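PDB 4NI3: alpha-fucosidase GH29 from Fusarium graminearum, which probably hydrolyses the alpha-1,6-linked L-fucose joined to the reducing-end N-acetylglucosamine of glycoprotein glycans. Local coordinates for residues 396-401 with 419-424; 366-371 with 480-485. One frame throughout, in Å; residues are numbered along the deposited sequence. Where two conformers were deposited one is given.

Contact 1 of 2, residues 396-401 with 419-424. With NAG (2-acetamido-2-deoxy-beta-D-glucopyranose), chain E.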
# COMPACT_ATOMS: atom_id res chain seq x y z
N ALA A 396 -0.92 9.96 -10.35
CA ALA A 396 -2.33 10.26 -10.09
C ALA A 396 -3.14 8.99 -9.82
O ALA A 396 -2.86 7.95 -10.40
CB ALA A 396 -2.92 11.01 -11.27
N PRO A 397 -4.15 9.08 -8.92
CA PRO A 397 -5.05 7.93 -8.75
C PRO A 397 -5.77 7.59 -10.04
O PRO A 397 -5.95 8.47 -10.91
CB PRO A 397 -6.04 8.40 -7.69
CG PRO A 397 -5.28 9.42 -6.90
CD PRO A 397 -4.42 10.14 -7.94
N LEU A 398 -6.17 6.34 -10.18
CA LEU A 398 -6.97 5.93 -11.33
C LEU A 398 -8.39 6.46 -11.25
O LEU A 398 -9.05 6.37 -10.21
CB LEU A 398 -7.00 4.41 -11.42
CG LEU A 398 -7.77 3.83 -12.62
CD1 LEU A 398 -7.08 4.26 -13.92
CD2 LEU A 398 -7.87 2.33 -12.49
N GLN A 399 -8.88 6.99 -12.37
CA GLN A 399 -10.31 7.19 -12.55
C GLN A 399 -10.68 6.62 -13.89
O GLN A 399 -10.24 7.11 -14.94
CB GLN A 399 -10.69 8.65 -12.46
CG GLN A 399 -10.63 9.20 -11.06
CD GLN A 399 -10.90 10.67 -11.01
OE1 GLN A 399 -12.05 11.10 -11.10
NE2 GLN A 399 -9.84 11.47 -10.88
N GLY A 400 -11.46 5.55 -13.89
CA GLY A 400 -11.82 4.87 -15.12
C GLY A 400 -13.28 5.02 -15.44
O GLY A 400 -13.99 5.83 -14.83
N ASN A 401 -13.72 4.28 -16.45
CA ASN A 401 -15.11 4.33 -16.84
C ASN A 401 -15.49 2.99 -17.42
O ASN A 401 -14.75 2.00 -17.27
CB ASN A 401 -15.37 5.50 -17.80
CG ASN A 401 -14.65 5.37 -19.15
OD1 ASN A 401 -14.10 4.33 -19.49
ND2 ASN A 401 -14.66 6.46 -19.92
N THR A 419 -14.16 -6.78 -13.32
CA THR A 419 -14.75 -5.60 -12.74
C THR A 419 -14.65 -4.44 -13.72
O THR A 419 -13.55 -4.04 -14.13
CB THR A 419 -14.11 -5.25 -11.41
OG1 THR A 419 -14.34 -6.33 -10.50
CG2 THR A 419 -14.73 -3.99 -10.83
N VAL A 420 -15.80 -3.89 -14.08
CA VAL A 420 -15.90 -2.84 -15.09
C VAL A 420 -16.10 -1.50 -14.38
O VAL A 420 -16.93 -1.40 -13.46
CB VAL A 420 -17.03 -3.14 -16.08
CG1 VAL A 420 -16.92 -2.25 -17.32
CG2 VAL A 420 -17.00 -4.61 -16.49
N LEU A 421 -15.36 -0.47 -14.77
CA LEU A 421 -15.28 0.73 -13.95
C LEU A 421 -16.32 1.78 -14.30
O LEU A 421 -16.18 2.95 -13.98
CB LEU A 421 -13.86 1.34 -13.99
CG LEU A 421 -12.73 0.36 -13.64
CD1 LEU A 421 -11.37 1.06 -13.57
CD2 LEU A 421 -12.98 -0.34 -12.31
N GLY A 422 -17.43 1.31 -14.88
CA GLY A 422 -18.59 2.15 -15.15
C GLY A 422 -19.64 1.27 -15.80
O GLY A 422 -19.34 0.15 -16.19
N TRP A 423 -20.88 1.76 -15.91
CA TRP A 423 -21.92 1.00 -16.57
C TRP A 423 -21.91 1.27 -18.07
O TRP A 423 -22.07 2.42 -18.50
CB TRP A 423 -23.31 1.31 -15.99
CG TRP A 423 -24.32 0.40 -16.59
CD1 TRP A 423 -25.20 0.68 -17.60
CD2 TRP A 423 -24.49 -0.99 -16.29
NE1 TRP A 423 -25.94 -0.43 -17.90
CE2 TRP A 423 -25.53 -1.48 -17.12
CE3 TRP A 423 -23.90 -1.86 -15.36
CZ2 TRP A 423 -25.97 -2.80 -17.06
CZ3 TRP A 423 -24.34 -3.17 -15.30
CH2 TRP A 423 -25.37 -3.63 -16.16
N PRO A 424 -21.70 0.23 -18.88
CA PRO A 424 -21.66 0.36 -20.34
C PRO A 424 -23.00 0.82 -20.91
O PRO A 424 -24.00 0.10 -20.81
CB PRO A 424 -21.33 -1.05 -20.81
CG PRO A 424 -20.66 -1.70 -19.64
CD PRO A 424 -21.34 -1.13 -18.44
C1 NAG E . -14.06 6.43 -21.23
C2 NAG E . -14.95 7.15 -22.23
C3 NAG E . -14.38 7.02 -23.64
C4 NAG E . -12.94 7.50 -23.65
C5 NAG E . -12.13 6.77 -22.58
C6 NAG E . -10.73 7.31 -22.45
C7 NAG E . -17.36 7.37 -21.85
C8 NAG E . -18.69 6.67 -21.85
N2 NAG E . -16.31 6.62 -22.18
O3 NAG E . -15.16 7.79 -24.55
O4 NAG E . -12.34 7.24 -24.91
O5 NAG E . -12.75 6.96 -21.30
O6 NAG E . -10.77 8.65 -21.99
O7 NAG E . -17.25 8.56 -21.59
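Leu398 and Leu421 meet through one methyl each: CD2 of Leu398 comes to 3.9 Å from CD1 of Leu421, and the two side chains cross at about a right angle, so they touch at a point and do not lie along one another. With its CG anti to the carbonyl carbon (chi1 -53°), Leu421 sends CD1 toward the 396-401 loop, where it also lies 4.1 Å from Gly400 CA. Gly400, with no side chain, brings the backbone close against that methyl. Leu421 CB also sits 3.5 Å from Asn401 O.

Past this apolar patch the two backbones converge, with the CA atoms of Asn401 and Gly422 4.4 Å apart. No hydrogen bond joins them; the nearest approach to one is a bent C-H···O contact, Asn401 CA to Leu421 O at 3.4 Å, 127° at the hydrogen.

The Asn401 side chain turns its back on all this. Its CB points away from 419-424, Asn401 ND2 carries the N-linked N-acetylglucosamine through a 1.4 Å bond to C1, and OD1 accepts from the backbone N of Ser403, the third residue of the Asn-X-Ser sequon. The glycosylated loop thus meets the end of strand 415-420 through van der Waals contact and a C-H···O approach, while its backbone N-H groups at Gly400 and Asn401 bond to His327 and Asp404 and the side-chain amide remains committed to the sugar and to Ser403.

Contact 2 of 2, residues 366-371 with 480-485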
# COMPACT_ATOMS: atom_id res chain seq x y z
N LEU A 366 -17.29 -2.13 -0.97
CA LEU A 366 -16.70 -3.37 -0.50
C LEU A 366 -17.72 -4.30 0.17
O LEU A 366 -17.59 -5.52 0.08
CB LEU A 366 -15.53 -3.06 0.45
CG LEU A 366 -14.29 -2.52 -0.27
CD1 LEU A 366 -13.24 -2.09 0.74
CD2 LEU A 366 -13.71 -3.58 -1.20
N SER A 367 -18.74 -3.74 0.80
CA SER A 367 -19.72 -4.61 1.43
C SER A 367 -20.60 -5.27 0.36
O SER A 367 -21.11 -6.36 0.59
CB SER A 367 -20.57 -3.83 2.42
OG SER A 367 -21.34 -2.87 1.74
N ARG A 368 -20.76 -4.63 -0.79
CA ARG A 368 -21.55 -5.19 -1.87
C ARG A 368 -20.73 -6.13 -2.75
O ARG A 368 -21.20 -7.19 -3.17
CB ARG A 368 -22.13 -4.05 -2.72
CG ARG A 368 -22.93 -4.50 -3.90
CD ARG A 368 -23.75 -3.34 -4.37
NE ARG A 368 -24.39 -3.67 -5.62
CZ ARG A 368 -24.90 -2.77 -6.45
NH1 ARG A 368 -24.87 -1.48 -6.12
NH2 ARG A 368 -25.46 -3.17 -7.58
N TYR A 369 -19.48 -5.73 -3.02
CA TYR A 369 -18.70 -6.39 -4.05
C TYR A 369 -17.44 -7.04 -3.51
O TYR A 369 -16.55 -7.43 -4.27
CB TYR A 369 -18.33 -5.39 -5.14
CG TYR A 369 -19.49 -4.91 -5.96
CD1 TYR A 369 -20.20 -5.79 -6.78
CD2 TYR A 369 -19.86 -3.58 -5.96
CE1 TYR A 369 -21.25 -5.34 -7.58
CE2 TYR A 369 -20.88 -3.11 -6.76
CZ TYR A 369 -21.57 -4.00 -7.56
OH TYR A 369 -22.58 -3.52 -8.38
N GLY A 370 -17.37 -7.17 -2.19
CA GLY A 370 -16.20 -7.74 -1.54
C GLY A 370 -15.75 -9.09 -2.07
O GLY A 370 -14.57 -9.40 -2.02
N GLU A 371 -16.66 -9.87 -2.64
CA GLU A 371 -16.29 -11.16 -3.21
C GLU A 371 -15.22 -11.04 -4.28
O GLU A 371 -14.39 -11.94 -4.45
CB GLU A 371 -17.54 -11.83 -3.81
CG GLU A 371 -17.24 -13.15 -4.49
CD GLU A 371 -18.44 -13.81 -5.13
OE1 GLU A 371 -19.59 -13.37 -4.93
OE2 GLU A 371 -18.21 -14.80 -5.84
N ALA A 480 -28.60 -1.88 -8.92
CA ALA A 480 -28.44 -0.64 -8.19
C ALA A 480 -27.11 0.04 -8.55
O ALA A 480 -26.10 -0.63 -8.76
CB ALA A 480 -28.50 -0.89 -6.69
N GLU A 481 -27.13 1.37 -8.63
CA GLU A 481 -25.95 2.13 -9.01
C GLU A 481 -24.74 1.83 -8.12
O GLU A 481 -24.88 1.68 -6.90
CB GLU A 481 -26.28 3.62 -8.96
CG GLU A 481 -25.20 4.53 -9.51
CD GLU A 481 -25.74 5.91 -9.84
OE1 GLU A 481 -26.97 6.04 -9.96
OE2 GLU A 481 -24.93 6.84 -9.97
N SER A 482 -23.57 1.74 -8.74
CA SER A 482 -22.32 1.60 -7.99
C SER A 482 -21.16 2.17 -8.76
O SER A 482 -21.28 2.49 -9.95
CB SER A 482 -22.03 0.15 -7.62
OG SER A 482 -22.22 -0.71 -8.72
N LEU A 483 -20.02 2.32 -8.08
CA LEU A 483 -18.84 2.92 -8.69
C LEU A 483 -18.15 2.01 -9.69
O LEU A 483 -17.37 2.48 -10.52
CB LEU A 483 -17.85 3.33 -7.60
CG LEU A 483 -18.37 4.45 -6.72
CD1 LEU A 483 -17.52 4.59 -5.46
CD2 LEU A 483 -18.42 5.76 -7.48
N ALA A 484 -18.40 0.71 -9.59
CA ALA A 484 -17.93 -0.25 -10.56
C ALA A 484 -18.90 -1.42 -10.50
O ALA A 484 -19.68 -1.52 -9.55
CB ALA A 484 -16.49 -0.69 -10.28
N TYR A 485 -18.86 -2.29 -11.49
CA TYR A 485 -19.78 -3.43 -11.57
C TYR A 485 -18.96 -4.68 -11.79
O TYR A 485 -17.87 -4.61 -12.38
CB TYR A 485 -20.80 -3.23 -12.72
CG TYR A 485 -21.63 -1.99 -12.50
CD1 TYR A 485 -21.19 -0.74 -12.92
CD2 TYR A 485 -22.84 -2.05 -11.81
CE1 TYR A 485 -21.92 0.39 -12.68
CE2 TYR A 485 -23.58 -0.93 -11.57
CZ TYR A 485 -23.11 0.30 -12.00
OH TYR A 485 -23.83 1.45 -11.77
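Arg368 reaches the 480-485 loop with an extended chain, its CG anti to the backbone N (chi1 178°), and lays the end of its guanidinium against a single carbonyl. Arg368 NH1 is 3.0 Å and Arg368 NH2 2.9 Å from Ala480 O. That oxygen lies in the guanidinium plane, but both nitrogens approach it from one face of the carbonyl, NH1 from well above the carbonyl plane and NH2 tilted 24° from it. A weak third bond runs from NH1 to Glu481 O, and NE is taken by Gly452 O.

Next along the helix, the Tyr369 ring has Arg368 CG over the centre of one face, 3.7 Å above the plane, while the ring carbon Tyr369 CZ lies over a face of the guanidinium, offset toward its rim. The ring edge is turned to Ser482, whose CB lies in the ring plane, and the phenol OH of Tyr369 is 2.9 Å from Ser482 OG, a probable hydrogen bond. Ser482 OG itself donates to Ala484 O at 2.8 Å, above that carbonyl's plane, and Tyr485 OH accepts from Ser482 N, so the loop is braced internally where the tyrosine meets it.

Farther on, Glu371 turns to the C-terminal sheet, bridging to Lys488 and bonding to Tyr417 and Tyr458. This part of helix 353-369 is held against the loop leading into strand 485-491, with Tyr369 also packing on Leu451 of strand 445-451 and Ala484 on Leu330 of helix 322-334.

Both contacts are partly buried and lie on the same side of the chain's centre, about 13 Å apart between centres, with contact 1 nested within the loop that contact 2 closes. They share the antiparallel sheet: contact 1 lies at the end of strand 415-420 and contact 2 at the start of its neighbour, strand 485-491. Val420 N lies 2.8 Å from Tyr485 O, a probable hydrogen bond, and the rings of Trp423 and Tyr485 meet edge-to-face. Contact 1 has no hydrogen bond across it, only leucine packing and close backbone contact, and leads outward to a glycan. Contact 2 relies on arginine, tyrosine and serine bonds to join helix 353-369, which follows the last barrel strand, 337-343, to the C-terminal sheet.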